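Local coordinates for protein arabinofuranosidase (Bifidobacterium longum, PDB 2Y2W) that releases terminal alpha-L-arabinofuranosyl residues from arabinan and arabinoxylan, as a family 51 glycoside hydrolase that contributes to plant cell wall breakdown, at residues D[552-555]-D[556-560]; D[298-301]-D[302-305]; D[425-429]-D[430-434]; D[311-314]-D[315-319]. One frame throughout, in Å; residues are numbered along the deposited sequence.

Contact 1: D[552-555]-D[556-560]; sequences ATLP and AISWI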
loop_
_atom_site.group_PDB
_atom_site.type_symbol
_atom_site.label_atom_id
_atom_site.label_comp_id
_atom_site.label_asym_id
_atom_site.label_seq_id
_atom_site.Cartn_x
_atom_site.Cartn_y
_atom_site.Cartn_z
ATOM N N ALA D 552 58.074 -16.612 -6.502
ATOM C CA ALA D 552 57.546 -16.225 -7.812
ATOM C C ALA D 552 57.533 -14.705 -7.975
ATOM O O ALA D 552 57.361 -13.966 -7.002
ATOM C CB ALA D 552 56.144 -16.793 -8.013
ATOM N N THR D 553 57.712 -14.250 -9.214
ATOM C CA THR D 553 57.720 -12.819 -9.531
ATOM C C THR D 553 56.362 -12.333 -10.053
ATOM O O THR D 553 55.845 -12.846 -11.050
ATOM C CB THR D 553 58.871 -12.440 -10.521
ATOM O OG1 THR D 553 58.727 -11.077 -10.941
ATOM C CG2 THR D 553 58.887 -13.353 -11.752
ATOM N N LEU D 554 55.794 -11.345 -9.362
ATOM C CA LEU D 554 54.514 -10.757 -9.753
ATOM C C LEU D 554 54.681 -9.333 -10.287
ATOM O O LEU D 554 54.948 -8.408 -9.515
ATOM C CB LEU D 554 53.514 -10.792 -8.589
ATOM C CG LEU D 554 52.586 -12.008 -8.469
ATOM C CD1 LEU D 554 53.335 -13.274 -8.063
ATOM C CD2 LEU D 554 51.459 -11.723 -7.487
ATOM N N PRO D 555 54.522 -9.157 -11.614
ATOM C CA PRO D 555 54.632 -7.842 -12.249
ATOM C C PRO D 555 53.537 -6.888 -11.776
ATOM O O PRO D 555 52.549 -7.327 -11.181
ATOM C CB PRO D 555 54.451 -8.151 -13.742
ATOM C CG PRO D 555 54.726 -9.607 -13.879
ATOM C CD PRO D 555 54.247 -10.215 -12.602
ATOM N N ALA D 556 53.723 -5.596 -12.034
ATOM C CA ALA D 556 52.741 -4.580 -11.667
ATOM C C ALA D 556 51.383 -4.888 -12.294
ATOM O O ALA D 556 51.291 -5.125 -13.501
ATOM C CB ALA D 556 53.228 -3.204 -12.088
ATOM N N ILE D 557 50.340 -4.881 -11.461
ATOM C CA ILE D 557 48.972 -5.251 -11.865
ATOM C C ILE D 557 48.919 -6.696 -12.375
ATOM O O ILE D 557 49.000 -6.949 -13.581
ATOM C CB ILE D 557 48.353 -4.265 -12.910
ATOM C CG1 ILE D 557 48.559 -2.809 -12.480
ATOM C CG2 ILE D 557 46.865 -4.562 -13.118
ATOM C CD1 ILE D 557 48.394 -1.789 -13.599
ATOM N N SER D 558 48.793 -7.635 -11.440
ATOM C CA SER D 558 48.753 -9.061 -11.768
ATOM C C SER D 558 48.015 -9.893 -10.720
ATOM O O SER D 558 48.101 -9.624 -9.520
ATOM C CB SER D 558 50.168 -9.615 -11.978
ATOM O OG SER D 558 50.961 -9.459 -10.814
ATOM N N TRP D 559 47.290 -10.902 -11.200
ATOM C CA TRP D 559 46.607 -11.873 -10.351
ATOM C C TRP D 559 47.271 -13.233 -10.522
ATOM O O TRP D 559 47.591 -13.643 -11.642
ATOM C CB TRP D 559 45.119 -11.944 -10.715
ATOM C CG TRP D 559 44.389 -13.138 -10.158
ATOM C CD1 TRP D 559 43.851 -13.262 -8.911
ATOM C CD2 TRP D 559 44.107 -14.367 -10.840
ATOM N NE1 TRP D 559 43.256 -14.492 -8.770
ATOM C CE2 TRP D 559 43.400 -15.192 -9.939
ATOM C CE3 TRP D 559 44.388 -14.853 -12.124
ATOM C CZ2 TRP D 559 42.969 -16.477 -10.279
ATOM C CZ3 TRP D 559 43.956 -16.132 -12.462
ATOM C CH2 TRP D 559 43.255 -16.928 -11.541
ATOM N N ILE D 560 47.479 -13.927 -9.408
ATOM C CA ILE D 560 48.152 -15.221 -9.430
ATOM C C ILE D 560 47.276 -16.326 -8.837
ATOM O O ILE D 560 46.531 -16.098 -7.879
ATOM C CB ILE D 560 49.547 -15.152 -8.724
ATOM C CG1 ILE D 560 50.636 -15.755 -9.609
ATOM C CG2 ILE D 560 49.539 -15.805 -7.344
ATOM C CD1 ILE D 560 51.073 -14.853 -10.739
#
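Pro555 turns the chain between strands 550-554 and 558-564, and its carbonyl oxygen is taken up at once by the hydroxyl of Ser558. The hydrogen bond from Ser558 OG to Pro555 O measures 2.7 Å and arrives in the carbonyl plane. Ser558 can reach it because OG stands between its own backbone N and carbonyl carbon (chi1 60°). The same hydroxyl lies 3.8 Å from Pro555 CD and 3.6 Å from Leu554 CB, so one polar atom is bordered by aliphatic carbon. Next to it, Leu554 meets Ile560 at a slant, methyl against methyl, with the CD1 atoms of Leu554 and Ile560 3.8 Å apart. Leu494 and Leu517 carry this apolar layer into the C-terminal beta-domain. Cutting Leu554 back to an alanine would remove CG and both methyls, and is likely to open a gap beside Ile560 CD1, while CB would still border Ser558 OG. Asn485 ND2 gives Pro555 O a second hydrogen bond, so the turn is tied to strand 478-485 as well as to itself. The chemistry thus implies a division of labour: the Pro555 carbonyl at the bend is satisfied by two side-chain donors, while leucine and isoleucine pack by non-directional apolar contact.

Contact 2: D[298-301]-D[302-305]; sequences ASMQ and DFLA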
loop_
_atom_site.group_PDB
_atom_site.type_symbol
_atom_site.label_atom_id
_atom_site.label_comp_id
_atom_site.label_asym_id
_atom_site.label_seq_id
_atom_site.Cartn_x
_atom_site.Cartn_y
_atom_site.Cartn_z
ATOM N N ALA D 298 46.348 8.019 -11.133
ATOM C CA ALA D 298 45.818 8.188 -9.781
ATOM C C ALA D 298 44.514 7.419 -9.597
ATOM O O ALA D 298 44.338 6.717 -8.601
ATOM C CB ALA D 298 45.616 9.668 -9.469
ATOM N N SER D 299 43.612 7.558 -10.567
ATOM C CA SER D 299 42.319 6.878 -10.547
ATOM C C SER D 299 42.484 5.367 -10.704
ATOM O O SER D 299 41.736 4.589 -10.103
ATOM C CB SER D 299 41.411 7.429 -11.647
ATOM O OG SER D 299 41.963 7.183 -12.929
ATOM N N MET D 300 43.462 4.970 -11.518
ATOM C CA MET D 300 43.822 3.565 -11.713
ATOM C C MET D 300 44.279 2.917 -10.405
ATOM O O MET D 300 43.824 1.823 -10.063
ATOM C CB MET D 300 44.902 3.441 -12.798
ATOM C CG MET D 300 45.577 2.071 -12.917
ATOM S SD MET D 300 44.455 0.691 -13.226
ATOM C CE MET D 300 43.848 1.068 -14.869
ATOM N N GLN D 301 45.163 3.600 -9.680
ATOM C CA GLN D 301 45.684 3.103 -8.402
ATOM C C GLN D 301 44.600 3.002 -7.323
ATOM O O GLN D 301 44.632 2.092 -6.493
ATOM C CB GLN D 301 46.858 3.966 -7.915
ATOM C CG GLN D 301 47.673 3.352 -6.770
ATOM C CD GLN D 301 48.474 2.128 -7.194
ATOM O OE1 GLN D 301 49.564 2.246 -7.755
ATOM N NE2 GLN D 301 47.940 0.946 -6.908
ATOM N N ASP D 302 43.650 3.937 -7.337
ATOM C CA ASP D 302 42.482 3.873 -6.456
ATOM C C ASP D 302 41.629 2.646 -6.787
ATOM O O ASP D 302 41.128 1.960 -5.892
ATOM C CB ASP D 302 41.623 5.138 -6.590
ATOM C CG ASP D 302 42.337 6.396 -6.118
ATOM O OD1 ASP D 302 43.523 6.322 -5.728
ATOM O OD2 ASP D 302 41.698 7.472 -6.146
ATOM N N PHE D 303 41.482 2.386 -8.085
ATOM C CA PHE D 303 40.660 1.297 -8.596
ATOM C C PHE D 303 41.239 -0.086 -8.278
ATOM O O PHE D 303 40.493 -1.020 -7.983
ATOM C CB PHE D 303 40.442 1.477 -10.101
ATOM C CG PHE D 303 39.742 0.326 -10.763
ATOM C CD1 PHE D 303 38.492 -0.100 -10.320
ATOM C CD2 PHE D 303 40.324 -0.319 -11.845
ATOM C CE1 PHE D 303 37.846 -1.162 -10.935
ATOM C CE2 PHE D 303 39.682 -1.376 -12.473
ATOM C CZ PHE D 303 38.439 -1.797 -12.018
ATOM N N LEU D 304 42.562 -0.209 -8.328
ATOM C CA LEU D 304 43.225 -1.478 -8.030
ATOM C C LEU D 304 43.113 -1.861 -6.552
ATOM O O LEU D 304 43.215 -3.038 -6.201
ATOM C CB LEU D 304 44.690 -1.450 -8.479
ATOM C CG LEU D 304 44.948 -1.414 -9.992
ATOM C CD1 LEU D 304 46.330 -0.849 -10.288
ATOM C CD2 LEU D 304 44.774 -2.786 -10.632
ATOM N N ALA D 305 42.884 -0.865 -5.698
ATOM C CA ALA D 305 42.698 -1.093 -4.268
ATOM C C ALA D 305 41.222 -1.040 -3.855
ATOM O O ALA D 305 40.900 -0.668 -2.721
ATOM C CB ALA D 305 43.523 -0.090 -3.463
#
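Met300 and Leu304, one helical turn apart, slant across each other with sulfur against methyl: Met300 SD is 3.8 Å from Leu304 CD1. Met300 starts with CG anti to its backbone N (chi1 168°) and then bends twice, which brings the sulfur to the Leu304 methyl. Gln301 crosses Leu304 at about a right angle; its NE2 is 4.2 Å from Leu304 CD1 and donates to Arg486 O. Beneath these side chains run ordinary helical bonds, such as Leu304 N to Met300 O at 3.0 Å. Asp302 lies back along the helix, its OD1 3.0 Å from Ala298 O; both are acceptors and do not bond, and the carboxylate is held instead by Glu458 N at OD1 and, weakly, by Ala459 N at OD2. A leucine in place of Asp302 would probably leave Glu458 N, and the weaker donor Ala459 N, without an acceptor, loosening the hold on the loop that carries them. The short helix 297-304 follows barrel strand 280-287 and precedes helix 307-327. Met300, Phe303 and Leu304 pack on helix 382-397, while Gln301 and Asp302 grip loops of the beta-domain, so the helix sits between the two parts of the enzyme.

Contact 3: D[425-429]-D[430-434]; sequences AWRQT and TFYPF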
loop_
_atom_site.group_PDB
_atom_site.type_symbol
_atom_site.label_atom_id
_atom_site.label_comp_id
_atom_site.label_asym_id
_atom_site.label_seq_id
_atom_site.Cartn_x
_atom_site.Cartn_y
_atom_site.Cartn_z
ATOM N N ALA D 425 30.483 -17.575 -28.483
ATOM C CA ALA D 425 30.547 -17.052 -27.130
ATOM C C ALA D 425 31.993 -17.157 -26.667
ATOM O O ALA D 425 32.669 -18.153 -26.943
ATOM C CB ALA D 425 29.631 -17.829 -26.213
ATOM N N TRP D 426 32.471 -16.127 -25.976
ATOM C CA TRP D 426 33.874 -16.068 -25.574
ATOM C C TRP D 426 34.065 -15.559 -24.148
ATOM O O TRP D 426 33.166 -14.941 -23.569
ATOM C CB TRP D 426 34.694 -15.237 -26.570
ATOM C CG TRP D 426 34.153 -13.855 -26.840
ATOM C CD1 TRP D 426 33.219 -13.512 -27.776
ATOM C CD2 TRP D 426 34.530 -12.636 -26.186
ATOM N NE1 TRP D 426 32.982 -12.159 -27.737
ATOM C CE2 TRP D 426 33.775 -11.597 -26.772
ATOM C CE3 TRP D 426 35.429 -12.321 -25.160
ATOM C CZ2 TRP D 426 33.893 -10.263 -26.369
ATOM C CZ3 TRP D 426 35.544 -10.994 -24.756
ATOM C CH2 TRP D 426 34.776 -9.983 -25.360
ATOM N N ARG D 427 35.245 -15.833 -23.595
ATOM C CA ARG D 427 35.579 -15.475 -22.222
ATOM C C ARG D 427 36.224 -14.100 -22.169
ATOM O O ARG D 427 37.138 -13.803 -22.941
ATOM C CB ARG D 427 36.543 -16.501 -21.620
ATOM C CG ARG D 427 36.075 -17.943 -21.692
ATOM C CD ARG D 427 37.261 -18.897 -21.620
ATOM N NE ARG D 427 36.868 -20.283 -21.860
ATOM C CZ ARG D 427 36.726 -20.835 -23.064
ATOM N NH1 ARG D 427 36.938 -20.123 -24.165
ATOM N NH2 ARG D 427 36.365 -22.107 -23.166
ATOM N N GLN D 428 35.743 -13.264 -21.254
ATOM C CA GLN D 428 36.375 -11.983 -20.978
ATOM C C GLN D 428 37.525 -12.215 -20.014
ATOM O O GLN D 428 37.693 -13.321 -19.503
ATOM C CB GLN D 428 35.374 -10.988 -20.388
ATOM C CG GLN D 428 34.290 -10.564 -21.357
ATOM C CD GLN D 428 34.044 -9.070 -21.340
ATOM O OE1 GLN D 428 34.953 -8.280 -21.594
ATOM N NE2 GLN D 428 32.812 -8.676 -21.056
ATOM N N THR D 429 38.312 -11.175 -19.762
ATOM C CA THR D 429 39.456 -11.278 -18.857
ATOM C C THR D 429 39.025 -11.628 -17.434
ATOM O O THR D 429 39.762 -12.296 -16.710
ATOM C CB THR D 429 40.298 -9.982 -18.843
ATOM O OG1 THR D 429 39.514 -8.900 -18.324
ATOM C CG2 THR D 429 40.774 -9.633 -20.248
ATOM N N THR D 430 37.827 -11.184 -17.050
ATOM C CA THR D 430 37.279 -11.416 -15.711
ATOM C C THR D 430 36.774 -12.844 -15.505
ATOM O O THR D 430 36.478 -13.244 -14.377
ATOM C CB THR D 430 36.126 -10.441 -15.394
ATOM O OG1 THR D 430 35.135 -10.525 -16.426
ATOM C CG2 THR D 430 36.634 -9.010 -15.299
ATOM N N PHE D 431 36.670 -13.599 -16.598
ATOM C CA PHE D 431 36.264 -15.007 -16.571
ATOM C C PHE D 431 37.254 -15.883 -15.805
ATOM O O PHE D 431 36.857 -16.724 -14.996
ATOM C CB PHE D 431 36.121 -15.524 -18.009
ATOM C CG PHE D 431 35.562 -16.914 -18.114
ATOM C CD1 PHE D 431 36.390 -18.027 -17.983
ATOM C CD2 PHE D 431 34.210 -17.112 -18.372
ATOM C CE1 PHE D 431 35.875 -19.315 -18.089
ATOM C CE2 PHE D 431 33.683 -18.399 -18.481
ATOM C CZ PHE D 431 34.518 -19.501 -18.340
ATOM N N TYR D 432 38.539 -15.669 -16.066
ATOM C CA TYR D 432 39.606 -16.559 -15.605
ATOM C C TYR D 432 39.892 -16.548 -14.093
ATOM O O TYR D 432 40.164 -17.605 -13.525
ATOM C CB TYR D 432 40.886 -16.322 -16.419
ATOM C CG TYR D 432 40.696 -16.492 -17.915
ATOM C CD1 TYR D 432 40.683 -17.760 -18.499
ATOM C CD2 TYR D 432 40.526 -15.384 -18.748
ATOM C CE1 TYR D 432 40.508 -17.922 -19.874
ATOM C CE2 TYR D 432 40.346 -15.535 -20.125
ATOM C CZ TYR D 432 40.340 -16.807 -20.681
ATOM O OH TYR D 432 40.169 -16.968 -22.041
ATOM N N PRO D 433 39.841 -15.367 -13.435
ATOM C CA PRO D 433 40.014 -15.385 -11.979
ATOM C C PRO D 433 38.838 -16.018 -11.241
ATOM O O PRO D 433 39.027 -16.595 -10.165
ATOM C CB PRO D 433 40.127 -13.898 -11.612
ATOM C CG PRO D 433 40.478 -13.213 -12.869
ATOM C CD PRO D 433 39.801 -13.988 -13.949
ATOM N N PHE D 434 37.640 -15.905 -11.816
ATOM C CA PHE D 434 36.436 -16.483 -11.219
ATOM C C PHE D 434 36.441 -18.006 -11.333
ATOM O O PHE D 434 36.232 -18.704 -10.338
ATOM C CB PHE D 434 35.170 -15.897 -11.857
ATOM C CG PHE D 434 33.910 -16.209 -11.096
ATOM C CD1 PHE D 434 33.194 -17.376 -11.348
ATOM C CD2 PHE D 434 33.441 -15.336 -10.118
ATOM C CE1 PHE D 434 32.030 -17.669 -10.645
ATOM C CE2 PHE D 434 32.276 -15.619 -9.407
ATOM C CZ PHE D 434 31.569 -16.788 -9.672
#
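Arg427 leaves the short strand 425-427 and lays its side chain against Phe431 and Tyr432, at the strand-to-helix turn that opens helix 431-440, the helix that follows the eighth strand of the (beta/alpha)8 barrel. Thr430 comes first. Its OG1 is 4.0 Å from Gln428 CB, a loose contact beside a glutamine whose amide points away to Tyr380 N and Asp378 O. At Phe431 the backbone closes: Phe431 N donates to Gln428 O over 3.1 Å, coming from above the carbonyl plane and not along a lone pair, closing a four-residue type I beta turn, 428-431. The Phe431 ring, with CG anti to the backbone N (chi1 -174°), stands under the arginine chain. Arg427 CG sits 3.6 Å from the ring centroid and only 7° off the normal, a CH-pi contact over the middle of the face. Arg427 CZ is 5.8 Å from the Phe431 ring centroid, so any cation-pi attraction is weak at most. Glu102 forms a salt bridge with Arg427 NE. Tyr432 touches the same aliphatic stem, at CB and CD: its OH lies 3.5 Å from Arg427 CD, the two side chains cross at about a right angle, and ring and guanidinium planes differ by 21°. Its ring also passes close to Gln428 O, which lies 3.5 Å from Tyr432 CE2. Pro433 ends the walk. Having no N-H, it cannot return a helical bond to Thr429 O, and its CD carbon rests 3.2 Å from that oxygen.

Contact 4: D[311-314]-D[315-319]; sequences TKFI and ATVSD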
loop_
_atom_site.group_PDB
_atom_site.type_symbol
_atom_site.label_atom_id
_atom_site.label_comp_id
_atom_site.label_asym_id
_atom_site.label_seq_id
_atom_site.Cartn_x
_atom_site.Cartn_y
_atom_site.Cartn_z
ATOM N N THR D 311 36.102 -4.375 2.105
ATOM C CA THR D 311 36.478 -4.752 3.472
ATOM C C THR D 311 35.714 -3.913 4.506
ATOM O O THR D 311 35.112 -4.462 5.433
ATOM C CB THR D 311 38.013 -4.651 3.694
ATOM O OG1 THR D 311 38.689 -5.487 2.744
ATOM C CG2 THR D 311 38.400 -5.092 5.101
ATOM N N LYS D 312 35.736 -2.593 4.332
ATOM C CA LYS D 312 34.944 -1.682 5.159
ATOM C C LYS D 312 33.446 -1.956 5.034
ATOM O O LYS D 312 32.730 -1.967 6.037
ATOM C CB LYS D 312 35.247 -0.222 4.808
ATOM C CG LYS D 312 36.206 0.450 5.771
ATOM C CD LYS D 312 36.499 1.889 5.361
ATOM C CE LYS D 312 36.936 2.743 6.557
ATOM N NZ LYS D 312 38.135 2.199 7.269
ATOM N N PHE D 313 32.992 -2.178 3.798
ATOM C CA PHE D 313 31.606 -2.543 3.500
ATOM C C PHE D 313 31.167 -3.739 4.354
ATOM O O PHE D 313 30.143 -3.680 5.040
ATOM C CB PHE D 313 31.473 -2.889 2.009
ATOM C CG PHE D 313 30.103 -2.648 1.428
ATOM C CD1 PHE D 313 28.952 -3.115 2.061
ATOM C CD2 PHE D 313 29.969 -1.963 0.226
ATOM C CE1 PHE D 313 27.693 -2.892 1.512
ATOM C CE2 PHE D 313 28.714 -1.735 -0.331
ATOM C CZ PHE D 313 27.573 -2.201 0.313
ATOM N N ILE D 314 31.960 -4.811 4.310
ATOM C CA ILE D 314 31.699 -6.028 5.077
ATOM C C ILE D 314 31.665 -5.746 6.580
ATOM O O ILE D 314 30.751 -6.192 7.274
ATOM C CB ILE D 314 32.727 -7.148 4.735
ATOM C CG1 ILE D 314 32.455 -7.705 3.333
ATOM C CG2 ILE D 314 32.679 -8.280 5.766
ATOM C CD1 ILE D 314 33.660 -8.332 2.652
ATOM N N ALA D 315 32.646 -4.988 7.066
ATOM C CA ALA D 315 32.745 -4.653 8.488
ATOM C C ALA D 315 31.520 -3.894 8.996
ATOM O O ALA D 315 30.978 -4.223 10.052
ATOM C CB ALA D 315 34.020 -3.858 8.765
ATOM N N THR D 316 31.084 -2.897 8.228
ATOM C CA THR D 316 29.987 -2.012 8.618
ATOM C C THR D 316 28.630 -2.719 8.592
ATOM O O THR D 316 27.814 -2.541 9.503
ATOM C CB THR D 316 29.933 -0.749 7.722
ATOM O OG1 THR D 316 31.254 -0.229 7.544
ATOM C CG2 THR D 316 29.055 0.329 8.346
ATOM N N VAL D 317 28.395 -3.515 7.552
ATOM C CA VAL D 317 27.135 -4.249 7.415
ATOM C C VAL D 317 27.025 -5.344 8.480
ATOM O O VAL D 317 25.961 -5.529 9.075
ATOM C CB VAL D 317 26.956 -4.825 5.986
ATOM C CG1 VAL D 317 25.732 -5.730 5.906
ATOM C CG2 VAL D 317 26.832 -3.696 4.978
ATOM N N SER D 318 28.132 -6.043 8.724
ATOM C CA SER D 318 28.200 -7.063 9.772
ATOM C C SER D 318 27.862 -6.486 11.143
ATOM O O SER D 318 27.077 -7.070 11.894
ATOM C CB SER D 318 29.585 -7.705 9.809
ATOM O OG SER D 318 29.903 -8.291 8.560
ATOM N N ASP D 319 28.456 -5.336 11.455
ATOM C CA ASP D 319 28.217 -4.646 12.719
ATOM C C ASP D 319 26.747 -4.249 12.853
ATOM O O ASP D 319 26.163 -4.342 13.938
ATOM C CB ASP D 319 29.124 -3.418 12.821
ATOM C CG ASP D 319 28.963 -2.677 14.133
ATOM O OD1 ASP D 319 29.234 -3.273 15.200
ATOM O OD2 ASP D 319 28.573 -1.489 14.093
#
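Phe313 and Val317 run parallel from the buried flank of helix 307-327, the longer helix of the beta-alpha-beta crossover between barrel strands 280-287 and 335-341. Val317 CG2 abuts the rim of the ring, 3.7 Å from Phe313 CD1. The ring is further set by T-shaped (edge-to-face) contacts with Phe263 and Phe338, and Val317 continues the layer onto Val281 and Leu336. This is the tight part: apolar, one turn apart, and pressed against the barrel wall. The backbone behind it is regular, with Val317 N bonded to Phe313 O at 3.1 Å and an N-H...O angle of 165°. The other flank is looser. Lys312 and Ala315 are exposed, and the alanine presents only a methyl, CB, 3.6 Å from Thr311 O. Contact there is made mainly by polar groups bending back to the helix. Thr316 turns OG1 anti to its carbonyl carbon (chi1 -44°), which places it 2.7 Å from Lys312 O, an oxygen already accepting from Thr316 N at 2.9 Å. Two residues on, Ser318 does the same, on a side nearer the barrel, where it also touches Leu336. Ile314 O is gripped twice by that one residue, from Ser318 N at 3.0 Å and from Ser318 OG at 2.6 Å, the two donors reaching it from opposite faces of the carbonyl plane.

Contacts 1 and 3 are the buried ones, each a bend where a strand gives way to another element. Contacts 2 and 4 run along consecutive helices and are only partly buried, contact 4 having the more exposed flank. Contact 1 belongs to the beta-domain and contacts 3 and 4 to the barrel, with contact 2 at the seam. Two touches bridge that seam: Ile557 CG1 lies 3.7 Å from Leu304 CD1, and Trp559 CZ2 3.6 Å from Pro433 CA. Chemistry follows place: side chains satisfy backbone carbonyls in contacts 1 and 4, a carboxylate reaches across to a loop in contact 2, and arginine against aromatic rings dominates contact 3.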